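Local coordinates for pollen-specific leucine-rich repeat extensin-like protein 1 (Arabidopsis thaliana, PDB 6TME) that probably binds small secreted RALF signalling peptides in the cell wall of pollen and pollen tubes through its leucine-rich repeat domain, at residues N340-Q343 with N347-S350; F63-N68 with S76-F81; V159-P164 with F185-D190. All coordinates share one frame; numbering follows the deposited sequence.

Contact 1: residues N340-Q343 with N347-S350; sequences NCLQ and NQKS. With SO4 (sulfate ion), chain M.
Q348 sets CG beside the backbone N (chi1 -64°) and bends at chi2 (-60°), bringing OE1 into the curve of N340-L342. The loop belongs to the disulfide-bonded C-terminal cap of a leucine-rich repeat solenoid. Two peptide N-H groups converge on OE1: L342 N gives the sound bond, 2.9 Å to Q348 OE1, its donor tilted somewhat from the carbonyl plane, while N340 N adds only a weak one at 3.2 Å. Carbon also lines Q348 OE1: N340 CB is 3.2 Å away, with L342 CG and CD1 close by. At the other end of the amide, Q348 NE2 is taken up by the carbonyls of D337 and P346, so the group is gripped at both ends and its rotation should be fixed. Beside it K349 N bonds to N340 O at 2.7 Å, and K349 CB and CG pass the same carbonyl. Farther out, K349 NZ reaches S339 O and N316 O, and the ammonium makes a cation-pi contact with F317. The N340 amide turns away to the backbone of F318 and F313. C341 is tied by a disulfide to C354 of helix 351-358, and S350 is the N-cap of that helix, its OG receiving E353 N. At the exposed N347 a sulfate, probably from the crystallisation liquor, takes an almost straight bond (171°) from N347 N to its O2 at 2.6 Å.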
loop_
_atom_site.group_PDB
_atom_site.type_symbol
_atom_site.label_atom_id
_atom_site.label_comp_id
_atom_site.label_asym_id
_atom_site.label_seq_id
_atom_site.Cartn_x
_atom_site.Cartn_y
_atom_site.Cartn_z
ATOM N N ASN A 340 27.214 -0.029 11.607
ATOM C CA ASN A 340 27.694 -1.085 10.743
ATOM C C ASN A 340 29.038 -1.568 11.279
ATOM O O ASN A 340 29.289 -1.485 12.485
ATOM C CB ASN A 340 27.782 -0.570 9.311
ATOM C CG ASN A 340 26.470 -0.749 8.544
ATOM O OD1 ASN A 340 26.075 -1.864 8.216
ATOM N ND2 ASN A 340 25.777 0.347 8.306
ATOM N N CYS A 341 29.906 -2.063 10.396
ATOM C CA CYS A 341 31.240 -2.489 10.798
ATOM C C CYS A 341 32.302 -1.728 10.024
ATOM O O CYS A 341 33.172 -2.344 9.406
ATOM C CB CYS A 341 31.394 -3.996 10.536
ATOM S SG CYS A 341 30.205 -4.993 11.423
ATOM N N LEU A 342 32.220 -0.408 9.995
ATOM C CA LEU A 342 33.107 0.385 9.159
ATOM C C LEU A 342 34.195 1.030 10.002
ATOM O O LEU A 342 33.899 1.688 11.000
ATOM C CB LEU A 342 32.331 1.463 8.411
ATOM C CG LEU A 342 31.112 0.955 7.655
ATOM C CD1 LEU A 342 30.136 2.111 7.445
ATOM C CD2 LEU A 342 31.532 0.327 6.333
ATOM N N GLN A 343 35.447 0.853 9.588
ATOM C CA GLN A 343 36.540 1.575 10.225
ATOM C C GLN A 343 36.426 3.067 9.933
ATOM O O GLN A 343 35.958 3.481 8.873
ATOM C CB GLN A 343 37.894 1.049 9.741
ATOM C CG GLN A 343 38.223 -0.382 10.176
ATOM C CD GLN A 343 38.176 -1.346 9.017
ATOM O OE1 GLN A 343 38.848 -1.142 8.007
ATOM N NE2 GLN A 343 37.348 -2.386 9.133
ATOM N N ASN A 347 29.882 5.700 15.575
ATOM C CA ASN A 347 28.712 4.921 15.990
ATOM C C ASN A 347 28.617 3.577 15.272
ATOM O O ASN A 347 27.527 3.131 14.900
ATOM C CB ASN A 347 27.434 5.733 15.784
ATOM C CG ASN A 347 27.494 7.087 16.477
ATOM O OD1 ASN A 347 27.873 7.181 17.641
ATOM N ND2 ASN A 347 27.128 8.141 15.758
ATOM N N GLN A 348 29.763 2.937 15.054
ATOM C CA GLN A 348 29.783 1.622 14.440
ATOM C C GLN A 348 29.614 0.526 15.491
ATOM O O GLN A 348 29.686 0.764 16.699
ATOM C CB GLN A 348 31.075 1.431 13.656
ATOM C CG GLN A 348 31.161 2.402 12.504
ATOM C CD GLN A 348 30.012 2.211 11.530
ATOM O OE1 GLN A 348 29.982 1.243 10.775
ATOM N NE2 GLN A 348 29.049 3.133 11.559
ATOM N N LYS A 349 29.350 -0.690 15.021
ATOM C CA LYS A 349 29.328 -1.823 15.931
ATOM C C LYS A 349 30.740 -2.092 16.429
ATOM O O LYS A 349 31.719 -1.750 15.764
ATOM C CB LYS A 349 28.767 -3.065 15.238
ATOM C CG LYS A 349 27.282 -3.007 14.902
ATOM C CD LYS A 349 26.855 -4.297 14.189
ATOM C CE LYS A 349 25.332 -4.401 14.067
ATOM N NZ LYS A 349 24.794 -3.416 13.073
ATOM N N SER A 350 30.844 -2.693 17.614
ATOM C CA SER A 350 32.157 -3.054 18.148
ATOM C C SER A 350 32.832 -4.107 17.270
ATOM O O SER A 350 32.175 -4.891 16.576
ATOM C CB SER A 350 32.040 -3.574 19.583
ATOM O OG SER A 350 31.681 -4.950 19.611
HETATM S S SO4 M . 32.417 5.881 18.155
HETATM O O1 SO4 M . 32.594 6.389 19.511
HETATM O O2 SO4 M . 31.270 6.552 17.543
HETATM O O3 SO4 M . 32.177 4.438 18.198
HETATM O O4 SO4 M . 33.628 6.157 17.382
#

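Contact 2: residues F63-N68 with S76-F81; sequences FNTAAN and SYKGVF
The peptide nitrogen of K78 gives N68 OD1 a well-aligned hydrogen bond (2.9 Å, 165°), meeting the amide oxygen in its carbonyl plane on a lone pair. The loop 63-68 is thereby hydrogen-bonded to the turn that leads into strand 80-85, in the N-terminal cap of the leucine-rich repeat domain. N68 holds its CG between the backbone N and the carbonyl carbon (chi1 78°), which turns the amide toward segment 76-81. The other end of that amide also faces backbone: N68 ND2 lies 2.7 Å from S76 O, but the bond is bent and weak. One asparagine thus bridges the peptide groups on either side of Y77. K78 follows with CB 3.5 Å from T65 O, and its extended chain runs on past that carbonyl, K78 CD at 3.9 Å from T65 O, crossing N68 at about a right angle. Y77 CD1 lies 3.6 Å from N68 O, which approaches the ring obliquely; the Y77 OH is held by G71 O and Q52 NE2, and the ring stacks with W69. Each segment contains a beta turn. N64-A67 is a type I turn, its start secured by the carboxylate of D61, which accepts from T65 N and A66 N. Y77-V80 is a type II turn, where the positive phi of G79 calls for glycine because a CB would press on the carbonyl O of K78. Y77 and V80 pack on helix 43-56, while V80 also meets V94 and I97 of strand 92-98, the antiparallel neighbour of strand 80-85, so the contact lies where the N-terminal helix meets the first strands.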
loop_
_atom_site.group_PDB
_atom_site.type_symbol
_atom_site.label_atom_id
_atom_site.label_comp_id
_atom_site.label_asym_id
_atom_site.label_seq_id
_atom_site.Cartn_x
_atom_site.Cartn_y
_atom_site.Cartn_z
ATOM N N PHE A 63 -19.872 12.196 14.736
ATOM C CA PHE A 63 -20.157 13.467 14.075
ATOM C C PHE A 63 -21.575 13.531 13.512
ATOM O O PHE A 63 -21.852 14.383 12.661
ATOM C CB PHE A 63 -19.143 13.740 12.964
ATOM C CG PHE A 63 -17.718 13.725 13.430
ATOM C CD1 PHE A 63 -17.200 14.787 14.148
ATOM C CD2 PHE A 63 -16.893 12.640 13.148
ATOM C CE1 PHE A 63 -15.879 14.771 14.578
ATOM C CE2 PHE A 63 -15.569 12.611 13.581
ATOM C CZ PHE A 63 -15.065 13.675 14.291
ATOM N N ASN A 64 -22.464 12.638 13.958
ATOM C CA ASN A 64 -23.855 12.591 13.500
ATOM C C ASN A 64 -23.926 12.600 11.978
ATOM O O ASN A 64 -24.792 13.242 11.371
ATOM C CB ASN A 64 -24.670 13.737 14.107
ATOM C CG ASN A 64 -24.629 13.729 15.627
ATOM O OD1 ASN A 64 -24.283 14.728 16.260
ATOM N ND2 ASN A 64 -24.959 12.593 16.215
ATOM N N THR A 65 -22.995 11.869 11.364
ATOM C CA THR A 65 -22.877 11.836 9.911
ATOM C C THR A 65 -24.144 11.317 9.232
ATOM O O THR A 65 -24.510 11.799 8.156
ATOM C CB THR A 65 -21.654 10.998 9.532
ATOM O OG1 THR A 65 -20.462 11.723 9.882
ATOM C CG2 THR A 65 -21.635 10.642 8.033
ATOM N N ALA A 66 -24.812 10.321 9.823
ATOM C CA ALA A 66 -26.021 9.708 9.257
ATOM C C ALA A 66 -27.326 10.374 9.725
ATOM O O ALA A 66 -28.415 9.827 9.496
ATOM C CB ALA A 66 -26.055 8.204 9.599
ATOM N N ALA A 67 -27.233 11.526 10.392
ATOM C CA ALA A 67 -28.414 12.249 10.855
ATOM C C ALA A 67 -29.445 12.451 9.743
ATOM O O ALA A 67 -30.639 12.198 9.941
ATOM C CB ALA A 67 -27.987 13.596 11.440
ATOM N N ASN A 68 -29.014 12.913 8.568
ATOM C CA ASN A 68 -29.965 13.165 7.487
ATOM C C ASN A 68 -30.286 11.921 6.660
ATOM O O ASN A 68 -30.938 12.049 5.620
ATOM C CB ASN A 68 -29.468 14.287 6.560
ATOM C CG ASN A 68 -28.382 13.822 5.567
ATOM O OD1 ASN A 68 -27.694 12.820 5.789
ATOM N ND2 ASN A 68 -28.241 14.554 4.465
ATOM N N SER A 76 -29.494 12.683 -1.259
ATOM C CA SER A 76 -29.214 13.767 -0.340
ATOM C C SER A 76 -28.599 13.294 0.975
ATOM O O SER A 76 -28.211 14.140 1.796
ATOM C CB SER A 76 -30.506 14.547 -0.067
ATOM O OG SER A 76 -31.497 13.665 0.428
ATOM N N TYR A 77 -28.514 11.977 1.205
ATOM C CA TYR A 77 -27.802 11.449 2.372
ATOM C C TYR A 77 -26.340 11.889 2.382
ATOM O O TYR A 77 -25.654 11.848 1.358
ATOM C CB TYR A 77 -27.836 9.918 2.390
ATOM C CG TYR A 77 -29.144 9.275 2.708
ATOM C CD1 TYR A 77 -30.345 9.994 2.665
ATOM C CD2 TYR A 77 -29.191 7.943 3.058
ATOM C CE1 TYR A 77 -31.552 9.387 2.968
ATOM C CE2 TYR A 77 -30.378 7.319 3.361
ATOM C CZ TYR A 77 -31.564 8.048 3.320
ATOM O OH TYR A 77 -32.753 7.412 3.628
ATOM N N LYS A 78 -25.853 12.284 3.555
ATOM C CA LYS A 78 -24.462 12.688 3.686
ATOM C C LYS A 78 -23.543 11.485 3.510
ATOM O O LYS A 78 -23.719 10.461 4.180
ATOM C CB LYS A 78 -24.211 13.328 5.049
ATOM C CG LYS A 78 -22.780 13.865 5.168
ATOM C CD LYS A 78 -22.560 14.715 6.396
ATOM C CE LYS A 78 -21.139 15.281 6.401
ATOM N NZ LYS A 78 -20.785 15.978 7.675
ATOM N N GLY A 79 -22.552 11.618 2.617
ATOM C CA GLY A 79 -21.618 10.547 2.322
ATOM C C GLY A 79 -22.048 9.641 1.198
ATOM O O GLY A 79 -21.289 8.726 0.820
ATOM N N VAL A 80 -23.231 9.875 0.638
ATOM C CA VAL A 80 -23.759 9.094 -0.473
ATOM C C VAL A 80 -23.699 9.974 -1.716
ATOM O O VAL A 80 -24.112 11.137 -1.677
ATOM C CB VAL A 80 -25.194 8.619 -0.179
ATOM C CG1 VAL A 80 -25.744 7.819 -1.354
ATOM C CG2 VAL A 80 -25.219 7.794 1.123
ATOM N N PHE A 81 -23.174 9.437 -2.811
ATOM C CA PHE A 81 -22.899 10.262 -3.983
ATOM C C PHE A 81 -23.525 9.630 -5.213
ATOM O O PHE A 81 -23.189 8.508 -5.584
ATOM C CB PHE A 81 -21.396 10.469 -4.149
ATOM C CG PHE A 81 -20.783 11.278 -3.020
ATOM C CD1 PHE A 81 -20.693 12.665 -3.109
ATOM C CD2 PHE A 81 -20.354 10.655 -1.851
ATOM C CE1 PHE A 81 -20.149 13.416 -2.075
ATOM C CE2 PHE A 81 -19.817 11.398 -0.807
ATOM C CZ PHE A 81 -19.703 12.794 -0.932
#

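Contact 3: residues V159-P164 with F185-D190; sequences VALSWP and FDKDLD
K187 reaches across to segment 159-164, its CB directed at that segment and its chain bent at chi2 (-81°) and again at chi3. K187 CG is the first atom to meet a side chain, lying 4.2 Å from L161 CD2. K187 CD comes next, 3.7 Å from L161 O, and K187 CE passes both carbonyls, 3.3 Å from W163 O and 3.5 Å from L161 O. At the tip, NZ faces W163 O; the 2.5 Å separation of K187 NZ and W163 O is very short for a hydrogen bond, so its exact length is doubtful, and a second, weak bond runs to L161 O. L161 O belongs to the 3-10 segment 159-162 and W163 O to the loop just after it; within the turn, S162 OG and S162 N both bond to V159 O. That oxygen also sits over the centre of one face of the W163 ring, whose NE1 bonds to L136 O. Replacing K187 with an alanine would probably leave the W163 and L161 carbonyls without this donor and open a gap beside L161. This is packing between successive loops of the leucine-rich repeat solenoid: segment 159-164 leads to strand 168-170, on which A160 and L189 both rest, and segment 185-190 leads into the parallel strand 191-193; just before it D190 hydrogen-bonds to an aromatic side chain of another protein chain.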
loop_
_atom_site.group_PDB
_atom_site.type_symbol
_atom_site.label_atom_id
_atom_site.label_comp_id
_atom_site.label_asym_id
_atom_site.label_seq_id
_atom_site.Cartn_x
_atom_site.Cartn_y
_atom_site.Cartn_z
ATOM N N VAL A 159 -13.597 -11.389 -1.252
ATOM C CA VAL A 159 -14.622 -10.799 -2.114
ATOM C C VAL A 159 -14.011 -9.780 -3.074
ATOM O O VAL A 159 -14.513 -9.582 -4.192
ATOM C CB VAL A 159 -15.746 -10.167 -1.259
ATOM C CG1 VAL A 159 -15.213 -8.994 -0.444
ATOM C CG2 VAL A 159 -16.919 -9.713 -2.151
ATOM N N ALA A 160 -12.895 -9.148 -2.677
ATOM C CA ALA A 160 -12.227 -8.205 -3.567
ATOM C C ALA A 160 -11.747 -8.874 -4.847
ATOM O O ALA A 160 -11.627 -8.204 -5.881
ATOM C CB ALA A 160 -11.054 -7.539 -2.853
ATOM N N LEU A 161 -11.483 -10.190 -4.813
ATOM C CA LEU A 161 -11.009 -10.876 -6.012
ATOM C C LEU A 161 -12.101 -11.008 -7.062
ATOM O O LEU A 161 -11.800 -11.286 -8.227
ATOM C CB LEU A 161 -10.469 -12.256 -5.651
ATOM C CG LEU A 161 -9.276 -12.266 -4.678
ATOM C CD1 LEU A 161 -9.031 -13.666 -4.125
ATOM C CD2 LEU A 161 -8.020 -11.719 -5.348
ATOM N N SER A 162 -13.356 -10.811 -6.683
ATOM C CA SER A 162 -14.459 -11.017 -7.604
ATOM C C SER A 162 -14.787 -9.783 -8.435
ATOM O O SER A 162 -15.659 -9.860 -9.298
ATOM C CB SER A 162 -15.707 -11.458 -6.830
ATOM O OG SER A 162 -16.285 -10.348 -6.170
ATOM N N TRP A 163 -14.108 -8.658 -8.218
ATOM C CA TRP A 163 -14.488 -7.415 -8.876
ATOM C C TRP A 163 -13.688 -7.272 -10.162
ATOM O O TRP A 163 -12.466 -7.128 -10.094
ATOM C CB TRP A 163 -14.246 -6.227 -7.960
ATOM C CG TRP A 163 -15.154 -6.205 -6.771
ATOM C CD1 TRP A 163 -16.458 -6.580 -6.742
ATOM C CD2 TRP A 163 -14.825 -5.800 -5.433
ATOM N NE1 TRP A 163 -16.975 -6.424 -5.478
ATOM C CE2 TRP A 163 -15.996 -5.946 -4.654
ATOM C CE3 TRP A 163 -13.659 -5.313 -4.822
ATOM C CZ2 TRP A 163 -16.041 -5.626 -3.295
ATOM C CZ3 TRP A 163 -13.698 -5.007 -3.470
ATOM C CH2 TRP A 163 -14.886 -5.159 -2.721
ATOM N N PRO A 164 -14.323 -7.301 -11.343
ATOM C CA PRO A 164 -13.554 -7.256 -12.608
ATOM C C PRO A 164 -12.983 -5.885 -12.970
ATOM O O PRO A 164 -12.187 -5.795 -13.909
ATOM C CB PRO A 164 -14.574 -7.705 -13.653
ATOM C CG PRO A 164 -15.942 -7.292 -13.046
ATOM C CD PRO A 164 -15.768 -7.493 -11.552
ATOM N N PHE A 185 -2.310 -10.774 -7.065
ATOM C CA PHE A 185 -1.425 -10.115 -8.020
ATOM C C PHE A 185 -1.789 -10.411 -9.471
ATOM O O PHE A 185 -1.183 -9.816 -10.375
ATOM C CB PHE A 185 0.041 -10.479 -7.707
ATOM C CG PHE A 185 0.488 -9.953 -6.375
ATOM C CD1 PHE A 185 0.606 -8.587 -6.169
ATOM C CD2 PHE A 185 0.686 -10.805 -5.304
ATOM C CE1 PHE A 185 0.959 -8.073 -4.929
ATOM C CE2 PHE A 185 1.039 -10.300 -4.066
ATOM C CZ PHE A 185 1.176 -8.925 -3.882
ATOM N N ASP A 186 -2.780 -11.286 -9.713
ATOM C CA ASP A 186 -3.309 -11.504 -11.061
ATOM C C ASP A 186 -4.329 -10.439 -11.466
ATOM O O ASP A 186 -4.506 -10.198 -12.663
ATOM C CB ASP A 186 -3.975 -12.882 -11.178
ATOM C CG ASP A 186 -3.056 -14.028 -10.793
ATOM O OD1 ASP A 186 -1.860 -14.000 -11.156
ATOM O OD2 ASP A 186 -3.540 -14.960 -10.108
ATOM N N LYS A 187 -5.037 -9.830 -10.512
ATOM C CA LYS A 187 -5.905 -8.702 -10.853
ATOM C C LYS A 187 -5.066 -7.552 -11.406
ATOM O O LYS A 187 -3.875 -7.425 -11.100
ATOM C CB LYS A 187 -6.679 -8.221 -9.624
ATOM C CG LYS A 187 -7.317 -9.305 -8.767
ATOM C CD LYS A 187 -8.623 -9.766 -9.364
ATOM C CE LYS A 187 -9.714 -8.710 -9.225
ATOM N NZ LYS A 187 -10.724 -8.880 -10.297
ATOM N N ASP A 188 -5.682 -6.691 -12.217
ATOM C CA ASP A 188 -4.934 -5.532 -12.718
ATOM C C ASP A 188 -5.089 -4.326 -11.777
ATOM O O ASP A 188 -5.557 -3.258 -12.126
ATOM C CB ASP A 188 -5.311 -5.222 -14.168
ATOM C CG ASP A 188 -6.739 -4.701 -14.349
ATOM O OD1 ASP A 188 -7.131 -4.540 -15.528
ATOM O OD2 ASP A 188 -7.473 -4.458 -13.364
ATOM N N LEU A 189 -4.662 -4.534 -10.541
ATOM C CA LEU A 189 -4.648 -3.459 -9.564
ATOM C C LEU A 189 -3.538 -2.467 -9.890
ATOM O O LEU A 189 -2.450 -2.843 -10.344
ATOM C CB LEU A 189 -4.456 -4.031 -8.152
ATOM C CG LEU A 189 -5.713 -4.692 -7.582
ATOM C CD1 LEU A 189 -5.354 -5.576 -6.421
ATOM C CD2 LEU A 189 -6.661 -3.610 -7.119
ATOM N N ASP A 190 -3.834 -1.186 -9.704
ATOM C CA ASP A 190 -2.806 -0.159 -9.756
ATOM C C ASP A 190 -2.161 0.054 -8.396
ATOM O O ASP A 190 -1.004 0.468 -8.323
ATOM C CB ASP A 190 -3.411 1.158 -10.269
ATOM C CG ASP A 190 -2.508 2.370 -10.020
ATOM O OD1 ASP A 190 -1.404 2.446 -10.617
ATOM O OD2 ASP A 190 -2.909 3.255 -9.226
#

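The three contacts follow one another along the chain in the order 2, 3, 1 and sample the length of one leucine-rich repeat solenoid. Contact 2 belongs to the N-terminal cap beside helix 43-56 and strand 80-85; contact 1 closes the other end, between strand 334-336 and helix 351-358. Their centres are about 58 Å apart, on opposite sides of the chain's centre. Contact 3 lies in the body, joining loops that lead into strands 168-170 and 191-193, with its centre about 29 Å from that of contact 2 and 46 Å from that of contact 1. None touches another: contacts 1 and 2 lie in the two end regions, contact 3 joins neighbouring loops of the body.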